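Local coordinates for putative curved DNA-binding protein (Chaetomium thermophilum var. thermophilum DSM 1495, PDB 4IPA) that probably takes part in ribosome biogenesis as the Arx1 relative of methionine aminopeptidases in the M24 family, and may bind DNA, at residues A90-P95 and N339-R344; A160-L165 and V253-C257; M168-L174 and I351-I356; C209-E213 and C257-K263. All coordinates share one frame; numbering follows the deposited sequence.

Contact 1 of 4, residues A90-P95 and N339-R344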
loop_
_atom_site.group_PDB
_atom_site.type_symbol
_atom_site.label_atom_id
_atom_site.label_comp_id
_atom_site.label_asym_id
_atom_site.label_seq_id
_atom_site.Cartn_x
_atom_site.Cartn_y
_atom_site.Cartn_z
ATOM N N ALA A 90 4.765 -10.808 -10.459
ATOM C CA ALA A 90 4.039 -10.104 -11.507
ATOM C C ALA A 90 2.525 -10.035 -11.360
ATOM O O ALA A 90 1.947 -8.938 -11.400
ATOM C CB ALA A 90 4.416 -10.673 -12.880
ATOM N N ALA A 91 1.877 -11.186 -11.227
ATOM C CA ALA A 91 0.424 -11.200 -11.132
ATOM C C ALA A 91 -0.114 -11.250 -9.700
ATOM O O ALA A 91 -1.312 -11.406 -9.508
ATOM C CB ALA A 91 -0.172 -12.338 -11.957
ATOM N N PHE A 92 0.753 -11.091 -8.707
ATOM C CA PHE A 92 0.296 -11.132 -7.316
ATOM C C PHE A 92 -0.279 -9.782 -6.866
ATOM O O PHE A 92 0.364 -8.745 -7.034
ATOM C CB PHE A 92 1.441 -11.517 -6.376
ATOM C CG PHE A 92 1.857 -12.968 -6.460
ATOM C CD1 PHE A 92 2.156 -13.557 -7.681
ATOM C CD2 PHE A 92 2.001 -13.721 -5.311
ATOM C CE1 PHE A 92 2.556 -14.878 -7.748
ATOM C CE2 PHE A 92 2.405 -15.043 -5.372
ATOM C CZ PHE A 92 2.680 -15.624 -6.595
ATOM N N ILE A 93 -1.467 -9.803 -6.267
ATOM C CA ILE A 93 -2.063 -8.586 -5.714
ATOM C C ILE A 93 -1.907 -8.499 -4.192
ATOM O O ILE A 93 -1.325 -7.551 -3.680
ATOM C CB ILE A 93 -3.537 -8.458 -6.097
ATOM C CG1 ILE A 93 -3.641 -8.242 -7.609
ATOM C CG2 ILE A 93 -4.175 -7.313 -5.325
ATOM C CD1 ILE A 93 -5.023 -8.447 -8.187
ATOM N N THR A 94 -2.430 -9.477 -3.468
ATOM C CA THR A 94 -2.164 -9.548 -2.042
ATOM C C THR A 94 -0.651 -9.501 -1.761
ATOM O O THR A 94 0.109 -10.232 -2.366
ATOM C CB THR A 94 -2.726 -10.825 -1.438
ATOM O OG1 THR A 94 -4.120 -10.902 -1.738
ATOM C CG2 THR A 94 -2.530 -10.816 0.088
ATOM N N PRO A 95 -0.211 -8.621 -0.855
ATOM C CA PRO A 95 1.228 -8.560 -0.563
ATOM C C PRO A 95 1.737 -9.942 -0.143
ATOM O O PRO A 95 1.139 -10.553 0.739
ATOM C CB PRO A 95 1.311 -7.578 0.612
ATOM C CG PRO A 95 0.081 -6.741 0.500
ATOM C CD PRO A 95 -0.990 -7.619 -0.102
ATOM N N ASN A 339 -4.176 -13.624 -14.880
ATOM C CA ASN A 339 -2.773 -13.971 -14.683
ATOM C C ASN A 339 -1.850 -13.002 -15.398
ATOM O O ASN A 339 -0.729 -13.346 -15.756
ATOM C CB ASN A 339 -2.499 -15.408 -15.122
ATOM C CG ASN A 339 -2.945 -16.425 -14.089
ATOM O OD1 ASN A 339 -2.114 -17.043 -13.419
ATOM N ND2 ASN A 339 -4.257 -16.588 -13.937
ATOM N N ALA A 340 -2.333 -11.779 -15.585
ATOM C CA ALA A 340 -1.554 -10.706 -16.178
ATOM C C ALA A 340 -0.789 -9.927 -15.101
ATOM O O ALA A 340 -1.163 -9.934 -13.933
ATOM C CB ALA A 340 -2.475 -9.786 -16.928
ATOM N N PRO A 341 0.297 -9.259 -15.492
ATOM C CA PRO A 341 1.087 -8.448 -14.563
ATOM C C PRO A 341 0.301 -7.278 -13.993
ATOM O O PRO A 341 -0.561 -6.717 -14.673
ATOM C CB PRO A 341 2.219 -7.920 -15.447
ATOM C CG PRO A 341 2.365 -8.972 -16.498
ATOM C CD PRO A 341 0.947 -9.374 -16.803
ATOM N N VAL A 342 0.600 -6.928 -12.748
ATOM C CA VAL A 342 -0.021 -5.792 -12.095
ATOM C C VAL A 342 1.034 -4.858 -11.537
ATOM O O VAL A 342 2.171 -5.262 -11.283
ATOM C CB VAL A 342 -0.976 -6.210 -10.957
ATOM C CG1 VAL A 342 -2.019 -7.194 -11.478
ATOM C CG2 VAL A 342 -0.192 -6.783 -9.776
ATOM N N CYS A 343 0.642 -3.602 -11.365
ATOM C CA CYS A 343 1.508 -2.576 -10.832
ATOM C C CYS A 343 0.764 -1.856 -9.702
ATOM O O CYS A 343 -0.426 -1.592 -9.825
ATOM C CB CYS A 343 1.876 -1.618 -11.965
ATOM S SG CYS A 343 3.014 -0.306 -11.528
ATOM N N ARG A 344 1.450 -1.563 -8.597
ATOM C CA ARG A 344 0.805 -0.916 -7.440
ATOM C C ARG A 344 1.685 0.157 -6.804
ATOM O O ARG A 344 2.919 0.039 -6.742
ATOM C CB ARG A 344 0.412 -1.944 -6.356
ATOM C CG ARG A 344 -0.512 -3.071 -6.838
ATOM C CD ARG A 344 -1.123 -3.873 -5.665
ATOM N NE ARG A 344 -0.095 -4.506 -4.848
ATOM C CZ ARG A 344 0.274 -4.083 -3.639
ATOM N NH1 ARG A 344 -0.313 -3.024 -3.076
ATOM N NH2 ARG A 344 1.225 -4.730 -2.986
HETATM O O HOH W 1 1.032 -7.025 -4.805
#
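Ala90 and Val342 share the single direct hydrogen bond of this contact, where the loop after strand 79-88 meets the start of strand 342-352 in what is probably the pita-bread fold of the M24 family. Val342 N donates to Ala90 O over 2.8 Å (156° at the hydrogen), coming in 28° off the carbonyl plane. The same oxygen also accepts from Lys117 NZ, which reaches Val342 O as well, so a lysine of strand 115-124 ties the two backbones together. A weaker CA-H...O contact adds to this: Pro341 CA is 3.3 Å from Ala90 O.

Packing centres on Val342. Its CG2 branch sits between its own backbone N and carbonyl carbon, which puts it facing the loop, 3.4 Å from Phe92 O. The other branch makes an apolar contact with the neighbouring residue, Val342 CG1 lying 4.3 Å from Ile93 CG1.

Further along the strand the link is through water. Water 1 donates to Phe92 O at 2.9 Å and to Ile93 O at 2.7 Å, and accepts from Arg344 NE at 2.8 Å. Beyond that nitrogen, Arg344 NH1 forms a salt bridge with Glu254 OE2. Ile93 O lies over one face of the guanidinium, 3.5 Å from Arg344 NE but at too poor an angle for a hydrogen bond.

Contact 2 of 4, residues A160-L165 and V253-C257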
loop_
_atom_site.group_PDB
_atom_site.type_symbol
_atom_site.label_atom_id
_atom_site.label_comp_id
_atom_site.label_asym_id
_atom_site.label_seq_id
_atom_site.Cartn_x
_atom_site.Cartn_y
_atom_site.Cartn_z
ATOM N N ALA A 160 -2.582 7.321 -12.549
ATOM C CA ALA A 160 -3.723 7.045 -11.699
ATOM C C ALA A 160 -3.446 7.626 -10.303
ATOM O O ALA A 160 -4.321 8.245 -9.684
ATOM C CB ALA A 160 -3.974 5.548 -11.632
ATOM N N ASN A 161 -2.215 7.442 -9.825
ATOM C CA ASN A 161 -1.819 7.913 -8.500
ATOM C C ASN A 161 -1.825 9.447 -8.401
ATOM O O ASN A 161 -2.348 10.016 -7.436
ATOM C CB ASN A 161 -0.452 7.348 -8.111
ATOM C CG ASN A 161 -0.114 7.586 -6.655
ATOM O OD1 ASN A 161 -0.942 7.362 -5.775
ATOM N ND2 ASN A 161 1.109 8.059 -6.389
ATOM N N GLU A 162 -1.259 10.104 -9.409
ATOM C CA GLU A 162 -1.246 11.563 -9.475
ATOM C C GLU A 162 -2.657 12.146 -9.524
ATOM O O GLU A 162 -2.930 13.167 -8.897
ATOM C CB GLU A 162 -0.445 12.053 -10.689
ATOM C CG GLU A 162 1.041 11.727 -10.613
ATOM C CD GLU A 162 1.722 12.359 -9.403
ATOM O OE1 GLU A 162 1.582 13.586 -9.219
ATOM O OE2 GLU A 162 2.395 11.633 -8.635
ATOM N N VAL A 163 -3.541 11.507 -10.279
ATOM C CA VAL A 163 -4.929 11.936 -10.344
ATOM C C VAL A 163 -5.653 11.704 -9.012
ATOM O O VAL A 163 -6.277 12.619 -8.483
ATOM C CB VAL A 163 -5.695 11.262 -11.499
ATOM C CG1 VAL A 163 -7.195 11.632 -11.446
ATOM C CG2 VAL A 163 -5.086 11.677 -12.820
ATOM N N LEU A 164 -5.563 10.494 -8.469
ATOM C CA LEU A 164 -6.189 10.185 -7.174
ATOM C C LEU A 164 -5.790 11.177 -6.072
ATOM O O LEU A 164 -6.640 11.707 -5.360
ATOM C CB LEU A 164 -5.850 8.756 -6.726
ATOM C CG LEU A 164 -6.408 8.356 -5.362
ATOM C CD1 LEU A 164 -7.894 8.722 -5.277
ATOM C CD2 LEU A 164 -6.183 6.854 -5.060
ATOM N N LEU A 165 -4.493 11.421 -5.929
ATOM C CA LEU A 165 -4.010 12.355 -4.916
ATOM C C LEU A 165 -4.659 13.751 -5.038
ATOM O O LEU A 165 -5.015 14.370 -4.028
ATOM C CB LEU A 165 -2.479 12.450 -4.961
ATOM C CG LEU A 165 -1.714 11.198 -4.494
ATOM C CD1 LEU A 165 -0.186 11.348 -4.669
ATOM C CD2 LEU A 165 -2.062 10.844 -3.044
ATOM N N VAL A 253 -2.841 5.905 0.756
ATOM C CA VAL A 253 -3.438 6.010 -0.560
ATOM C C VAL A 253 -2.841 4.985 -1.525
ATOM O O VAL A 253 -1.623 5.001 -1.784
ATOM C CB VAL A 253 -3.237 7.418 -1.162
ATOM C CG1 VAL A 253 -3.849 7.473 -2.573
ATOM C CG2 VAL A 253 -3.838 8.507 -0.240
ATOM N N GLU A 254 -3.701 4.106 -2.044
ATOM C CA GLU A 254 -3.272 3.042 -2.953
ATOM C C GLU A 254 -3.950 3.105 -4.311
ATOM O O GLU A 254 -5.167 3.344 -4.418
ATOM C CB GLU A 254 -3.512 1.646 -2.361
ATOM C CG GLU A 254 -2.895 0.535 -3.228
ATOM C CD GLU A 254 -3.127 -0.881 -2.719
ATOM O OE1 GLU A 254 -3.422 -1.059 -1.523
ATOM O OE2 GLU A 254 -3.010 -1.830 -3.532
ATOM N N VAL A 255 -3.146 2.885 -5.348
ATOM C CA VAL A 255 -3.664 2.608 -6.687
ATOM C C VAL A 255 -3.031 1.344 -7.246
ATOM O O VAL A 255 -1.872 1.032 -6.937
ATOM C CB VAL A 255 -3.396 3.754 -7.679
ATOM C CG1 VAL A 255 -4.116 5.019 -7.231
ATOM C CG2 VAL A 255 -1.888 3.992 -7.855
ATOM N N GLY A 256 -3.792 0.631 -8.074
ATOM C CA GLY A 256 -3.268 -0.511 -8.796
ATOM C C GLY A 256 -3.809 -0.652 -10.215
ATOM O O GLY A 256 -4.988 -0.411 -10.498
ATOM N N CYS A 257 -2.934 -1.055 -11.124
ATOM C CA CYS A 257 -3.351 -1.286 -12.495
ATOM C C CYS A 257 -2.969 -2.676 -12.959
ATOM O O CYS A 257 -2.136 -3.358 -12.353
ATOM C CB CYS A 257 -2.761 -0.233 -13.419
ATOM S SG CYS A 257 -3.529 1.369 -13.218
HETATM O O HOH W 2 0.030 5.853 -3.781
#
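Asn161 and Val255 bring the backbones nearest, CA to CA 5.9 Å, as helix segment 160-165 runs roughly antiparallel to strand segment 253-257, with the axes 8.5 Å apart and their directions at 145°. Leu164 makes the largest share of the helix side of the packing. With its CG anti to the backbone N (chi1 178°), the side chain is directed at the strand, and the CD2 methyl touches one methyl of each of two valines: Leu164 CD2 is 3.5 Å from Val253 CG1, a tight fit, and the same distance from Val255 CG1. The leucine side chain and each valine run past each other in opposite directions. Leu165 adds a second methyl from the next helix position, its CD2 lying 3.8 Å from Val253 CG1. Ala160 also points at the strand, its CB 4.4 Å from Val255 CB.

This is a helix laid on one face of the antiparallel sheet, as in the pita-bread fold of M24 proteins. Helix 193-205 covers Leu164 further through Ile196 and Leu200, while the neighbouring strand 342-352 supplies Ile349 to both Leu165 and Val253.

Asn161 crosses Val255 at about a right angle, Asn161 CB being 3.7 Å from Val255 CG2. Its CG is also anti to the backbone N (chi1 -169°), and the amide oxygen at the end is joined to the strand by water. Water 2 donates to both Asn161 OD1 and Val253 O, each over 2.7 Å, bridging the two acceptors.

Contact 3 of 4, residues M168-L174 and I351-I356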
loop_
_atom_site.group_PDB
_atom_site.type_symbol
_atom_site.label_atom_id
_atom_site.label_comp_id
_atom_site.label_asym_id
_atom_site.label_seq_id
_atom_site.Cartn_x
_atom_site.Cartn_y
_atom_site.Cartn_z
ATOM N N MET A 168 -8.191 14.143 -3.961
ATOM C CA MET A 168 -8.335 14.030 -2.512
ATOM C C MET A 168 -8.158 15.363 -1.784
ATOM O O MET A 168 -8.483 15.486 -0.606
ATOM C CB MET A 168 -7.380 12.971 -1.945
ATOM C CG MET A 168 -7.708 11.527 -2.356
ATOM S SD MET A 168 -6.593 10.327 -1.568
ATOM C CE MET A 168 -7.255 10.239 0.109
ATOM N N VAL A 169 -7.621 16.353 -2.477
ATOM C CA VAL A 169 -7.569 17.700 -1.939
ATOM C C VAL A 169 -9.005 18.187 -1.721
ATOM O O VAL A 169 -9.798 18.210 -2.658
ATOM C CB VAL A 169 -6.807 18.639 -2.889
ATOM C CG1 VAL A 169 -6.717 20.051 -2.289
ATOM C CG2 VAL A 169 -5.413 18.084 -3.132
ATOM N N PRO A 170 -9.361 18.512 -0.466
ATOM C CA PRO A 170 -10.686 19.055 -0.141
ATOM C C PRO A 170 -10.981 20.270 -1.016
ATOM O O PRO A 170 -10.091 21.094 -1.236
ATOM C CB PRO A 170 -10.537 19.475 1.319
ATOM C CG PRO A 170 -9.539 18.510 1.857
ATOM C CD PRO A 170 -8.550 18.283 0.739
ATOM N N PRO A 171 -12.212 20.365 -1.531
ATOM C CA PRO A 171 -12.566 21.397 -2.510
ATOM C C PRO A 171 -12.180 22.794 -2.040
ATOM O O PRO A 171 -12.502 23.185 -0.921
ATOM C CB PRO A 171 -14.089 21.265 -2.610
ATOM C CG PRO A 171 -14.342 19.818 -2.299
ATOM C CD PRO A 171 -13.355 19.485 -1.216
ATOM N N GLY A 172 -11.463 23.521 -2.884
ATOM C CA GLY A 172 -11.173 24.919 -2.626
ATOM C C GLY A 172 -9.959 25.224 -1.765
ATOM O O GLY A 172 -9.524 26.376 -1.689
ATOM N N LEU A 173 -9.408 24.202 -1.120
ATOM C CA LEU A 173 -8.268 24.389 -0.228
ATOM C C LEU A 173 -7.110 25.124 -0.909
ATOM O O LEU A 173 -6.430 25.945 -0.299
ATOM C CB LEU A 173 -7.794 23.038 0.318
ATOM C CG LEU A 173 -6.754 23.098 1.436
ATOM C CD1 LEU A 173 -7.365 23.720 2.707
ATOM C CD2 LEU A 173 -6.163 21.706 1.720
ATOM N N LEU A 174 -6.885 24.839 -2.184
ATOM C CA LEU A 174 -5.754 25.438 -2.878
ATOM C C LEU A 174 -6.183 26.346 -4.042
ATOM O O LEU A 174 -5.354 26.763 -4.843
ATOM C CB LEU A 174 -4.790 24.344 -3.361
ATOM C CG LEU A 174 -4.379 23.263 -2.339
ATOM C CD1 LEU A 174 -3.785 22.013 -3.036
ATOM C CD2 LEU A 174 -3.427 23.799 -1.248
ATOM N N ILE A 351 -3.048 15.439 5.121
ATOM C CA ILE A 351 -3.838 16.512 4.568
ATOM C C ILE A 351 -3.840 17.645 5.572
ATOM O O ILE A 351 -4.338 17.486 6.681
ATOM C CB ILE A 351 -5.279 16.062 4.306
ATOM C CG1 ILE A 351 -5.274 14.762 3.483
ATOM C CG2 ILE A 351 -6.051 17.169 3.607
ATOM C CD1 ILE A 351 -6.651 14.278 2.991
ATOM N N THR A 352 -3.255 18.778 5.200
ATOM C CA THR A 352 -3.238 19.933 6.090
ATOM C C THR A 352 -3.756 21.169 5.366
ATOM O O THR A 352 -4.116 21.116 4.184
ATOM C CB THR A 352 -1.810 20.263 6.569
ATOM O OG1 THR A 352 -1.045 20.762 5.460
ATOM C CG2 THR A 352 -1.123 19.039 7.148
ATOM N N LYS A 353 -3.761 22.279 6.101
ATOM C CA LYS A 353 -4.049 23.615 5.594
ATOM C C LYS A 353 -3.482 23.829 4.211
ATOM O O LYS A 353 -4.137 24.384 3.331
ATOM C CB LYS A 353 -3.357 24.625 6.503
ATOM C CG LYS A 353 -4.256 25.532 7.277
ATOM C CD LYS A 353 -3.434 26.251 8.341
ATOM C CE LYS A 353 -2.136 26.789 7.757
ATOM N NZ LYS A 353 -1.256 27.377 8.810
ATOM N N ASN A 354 -2.230 23.412 4.049
ATOM C CA ASN A 354 -1.479 23.658 2.830
ATOM C C ASN A 354 -1.672 22.591 1.764
ATOM O O ASN A 354 -0.932 22.544 0.787
ATOM C CB ASN A 354 0.000 23.790 3.171
ATOM C CG ASN A 354 0.299 25.046 3.975
ATOM O OD1 ASN A 354 -0.203 26.132 3.663
ATOM N ND2 ASN A 354 1.109 24.901 5.020
ATOM N N GLY A 355 -2.671 21.738 1.949
ATOM C CA GLY A 355 -2.918 20.659 1.015
ATOM C C GLY A 355 -2.285 19.331 1.423
ATOM O O GLY A 355 -2.179 18.991 2.611
ATOM N N ILE A 356 -1.857 18.575 0.423
ATOM C CA ILE A 356 -1.462 17.197 0.638
ATOM C C ILE A 356 0.037 17.034 0.590
ATOM O O ILE A 356 0.675 17.397 -0.407
ATOM C CB ILE A 356 -2.134 16.256 -0.390
ATOM C CG1 ILE A 356 -3.607 16.063 -0.011
ATOM C CG2 ILE A 356 -1.394 14.915 -0.472
ATOM C CD1 ILE A 356 -4.343 15.081 -0.862
HETATM O O HOH W 3 -5.859 26.653 3.029
#
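Leu173 packs over the tight turn of a beta hairpin, the one that connects strands 342-352 and 355-360 at the edge of the five-stranded sheet. The turn, type I from Thr352 to Gly355, is closed by a pair of backbone bonds: Thr352 N to Gly355 O and Gly355 N to Thr352 O, the latter 2.7 Å long. Thr352 OG1 accepts from Asn354 N as an ST turn, which fixes the peptide just beyond the first strand.

Onto this the loop after helix 148-167 folds its own type II turn, Pro170 to Leu173. With CG anti to the backbone N (chi1 -171°), Leu173 sends its branches to different parts of the hairpin turn: CD2 comes 3.3 Å from Thr352 O and CD1 3.4 Å from Lys353 O. Leu173 CD2 also rests on bare backbone at Gly355 CA, which is 3.5 Å away. Leu174 reaches the next peptide, its CD2 3.5 Å from Asn354 O. Water 3 donates to Lys353 O at 2.9 Å, while its link to Leu173 O is long and weak.

Closer to the helix the contact becomes mainly apolar. Ile356 pushes its CD1 methyl against the chain leaving the helix, 3.9 Å from Met168 CB and in similar contact with Val169 CG2. Pro170 sets its CG and CD atoms beside Ile351 CG2, the two side chains meeting at a slant, and Met168 reaches further, to Trp251 and Val253 of strand 250-258. No hydrogen bond joins the two segments directly; the arrangement is that of a beta hairpin with a two-residue loop, covered by leucines of a neighbouring loop.

Contact 4 of 4, residues C209-E213 and C257-K263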
loop_
_atom_site.group_PDB
_atom_site.type_symbol
_atom_site.label_atom_id
_atom_site.label_comp_id
_atom_site.label_asym_id
_atom_site.label_seq_id
_atom_site.Cartn_x
_atom_site.Cartn_y
_atom_site.Cartn_z
ATOM N N CYS A 209 -4.823 -0.130 -20.006
ATOM C CA CYS A 209 -4.764 -0.932 -18.790
ATOM C C CYS A 209 -6.065 -0.802 -18.015
ATOM O O CYS A 209 -6.924 0.004 -18.372
ATOM C CB CYS A 209 -3.599 -0.492 -17.931
ATOM S SG CYS A 209 -2.046 -0.898 -18.690
ATOM N N ASN A 210 -6.216 -1.605 -16.967
ATOM C CA ASN A 210 -7.400 -1.494 -16.128
ATOM C C ASN A 210 -7.054 -1.284 -14.652
ATOM O O ASN A 210 -6.043 -1.804 -14.155
ATOM C CB ASN A 210 -8.289 -2.722 -16.298
ATOM C CG ASN A 210 -9.017 -2.729 -17.620
ATOM O OD1 ASN A 210 -9.915 -1.926 -17.831
ATOM N ND2 ASN A 210 -8.647 -3.652 -18.512
ATOM N N ILE A 211 -7.902 -0.537 -13.954
ATOM C CA ILE A 211 -7.742 -0.363 -12.513
ATOM C C ILE A 211 -8.047 -1.686 -11.838
ATOM O O ILE A 211 -9.018 -2.354 -12.191
ATOM C CB ILE A 211 -8.712 0.716 -11.947
ATOM C CG1 ILE A 211 -8.381 2.091 -12.523
ATOM C CG2 ILE A 211 -8.630 0.772 -10.416
ATOM C CD1 ILE A 211 -7.031 2.556 -12.148
ATOM N N ILE A 212 -7.245 -2.062 -10.848
ATOM C CA ILE A 212 -7.561 -3.261 -10.079
ATOM C C ILE A 212 -8.806 -3.109 -9.183
ATOM O O ILE A 212 -8.863 -2.276 -8.271
ATOM C CB ILE A 212 -6.375 -3.735 -9.258
ATOM C CG1 ILE A 212 -5.175 -4.004 -10.175
ATOM C CG2 ILE A 212 -6.752 -4.972 -8.466
ATOM C CD1 ILE A 212 -3.879 -4.217 -9.383
ATOM N N GLU A 213 -9.811 -3.920 -9.467
ATOM C CA GLU A 213 -11.062 -3.884 -8.727
ATOM C C GLU A 213 -10.891 -3.777 -7.207
ATOM O O GLU A 213 -10.164 -4.565 -6.605
ATOM C CB GLU A 213 -11.857 -5.144 -9.030
ATOM C CG GLU A 213 -12.791 -5.018 -10.192
ATOM C CD GLU A 213 -13.911 -6.049 -10.121
ATOM O OE1 GLU A 213 -13.708 -7.123 -9.485
ATOM O OE2 GLU A 213 -14.995 -5.777 -10.687
ATOM N N CYS A 257 -2.934 -1.055 -11.124
ATOM C CA CYS A 257 -3.351 -1.286 -12.495
ATOM C C CYS A 257 -2.969 -2.676 -12.959
ATOM O O CYS A 257 -2.136 -3.358 -12.353
ATOM C CB CYS A 257 -2.761 -0.233 -13.419
ATOM S SG CYS A 257 -3.529 1.369 -13.218
ATOM N N SER A 258 -3.599 -3.100 -14.036
ATOM C CA SER A 258 -3.387 -4.429 -14.555
ATOM C C SER A 258 -3.282 -4.352 -16.063
ATOM O O SER A 258 -3.952 -3.525 -16.696
ATOM C CB SER A 258 -4.565 -5.322 -14.151
ATOM O OG SER A 258 -4.506 -6.572 -14.789
ATOM N N LEU A 259 -2.428 -5.196 -16.637
ATOM C CA LEU A 259 -2.400 -5.356 -18.085
ATOM C C LEU A 259 -3.593 -6.196 -18.540
ATOM O O LEU A 259 -3.897 -6.262 -19.729
ATOM C CB LEU A 259 -1.070 -5.953 -18.562
ATOM C CG LEU A 259 0.001 -4.916 -18.905
ATOM C CD1 LEU A 259 1.355 -5.576 -19.117
ATOM C CD2 LEU A 259 -0.406 -4.075 -20.133
ATOM N N GLY A 260 -4.279 -6.822 -17.586
ATOM C CA GLY A 260 -5.488 -7.573 -17.871
ATOM C C GLY A 260 -6.735 -6.781 -17.535
ATOM O O GLY A 260 -6.714 -5.560 -17.575
ATOM N N SER A 261 -7.812 -7.479 -17.180
ATOM C CA SER A 261 -9.110 -6.859 -16.943
ATOM C C SER A 261 -9.160 -6.057 -15.640
ATOM O O SER A 261 -10.082 -5.266 -15.409
ATOM C CB SER A 261 -10.199 -7.940 -16.894
ATOM O OG SER A 261 -10.010 -8.906 -17.909
ATOM N N GLY A 262 -8.186 -6.268 -14.776
ATOM C CA GLY A 262 -8.237 -5.649 -13.468
ATOM C C GLY A 262 -9.199 -6.396 -12.565
ATOM O O GLY A 262 -9.656 -5.854 -11.565
ATOM N N LYS A 263 -9.508 -7.646 -12.915
ATOM C CA LYS A 263 -10.307 -8.489 -12.038
ATOM C C LYS A 263 -9.413 -9.275 -11.097
ATOM O O LYS A 263 -8.249 -9.557 -11.399
ATOM C CB LYS A 263 -11.211 -9.440 -12.825
ATOM C CG LYS A 263 -12.667 -8.996 -12.882
ATOM C CD LYS A 263 -12.799 -7.636 -13.507
ATOM C CE LYS A 263 -14.164 -7.447 -14.177
ATOM N NZ LYS A 263 -15.308 -7.366 -13.221
HETATM O O HOH W 4 -11.747 -3.405 -13.414
#
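Asn210 holds the strand pair together with both its backbone and its side chain. Opposite Ser258 it forms a hydrogen-bonded antiparallel pair, Asn210 N to Ser258 O 3.0 Å and Ser258 N to Asn210 O 2.8 Å. With CG anti to the carbonyl carbon (chi1 -74°), its amide turns along the partner chain, and Asn210 ND2 reaches Gly260 O at 2.9 Å; that oxygen lies just 6° out of the amide plane, so this bond helps hold the amide's rotation.

The adjacent pair, Ile211 with Cys257, is non-hydrogen-bonded and meets through its side chains: Ile211 CD1 touches Cys257 SG at 3.8 Å. Ile212 turns the end of its chain back to the strand, its CD1 3.5 Å from Cys257 O. Glu213 N then bonds Gly262 O at 2.9 Å.

At the outer end Lys263, bent at chi2 and chi4, curls back over the extended Glu213. Its NZ meets Glu213 OE2 at 3.0 Å in a salt bridge, approaching 64° out of the carboxylate plane. Ser258 OG accepts from Gly260 N in an ST turn and also bonds Asp336. The whole is an antiparallel strand pair that opens into a loop, within the five-stranded sheet of what is probably the M24 pita-bread fold.

Overall arrangement
All four contacts reach the same antiparallel sheet. Contacts 1 and 4 lie closest, centres 9 Å apart, at one end of neighbouring strands 342-352 and 250-258: Pro341 O is 3.1 Å from Leu259 N, a probable hydrogen bond. Contact 2 shares Cys257 with contact 4; Gly256 O is also 2.8 Å from Ile212 N there, again probably bonded. Contact 2 meets contact 1 through the Glu254-Arg344 salt bridge and a probable backbone bond, Cys257 N to Cys343 O. Contact 3 is at the far end of the sheet, 31 Å from contact 1 between centres, but touches contact 2 (centres 17 Å apart) near the C-terminal part of helix 148-167, with Leu165 O 3.3 Å from Ile356 CD1.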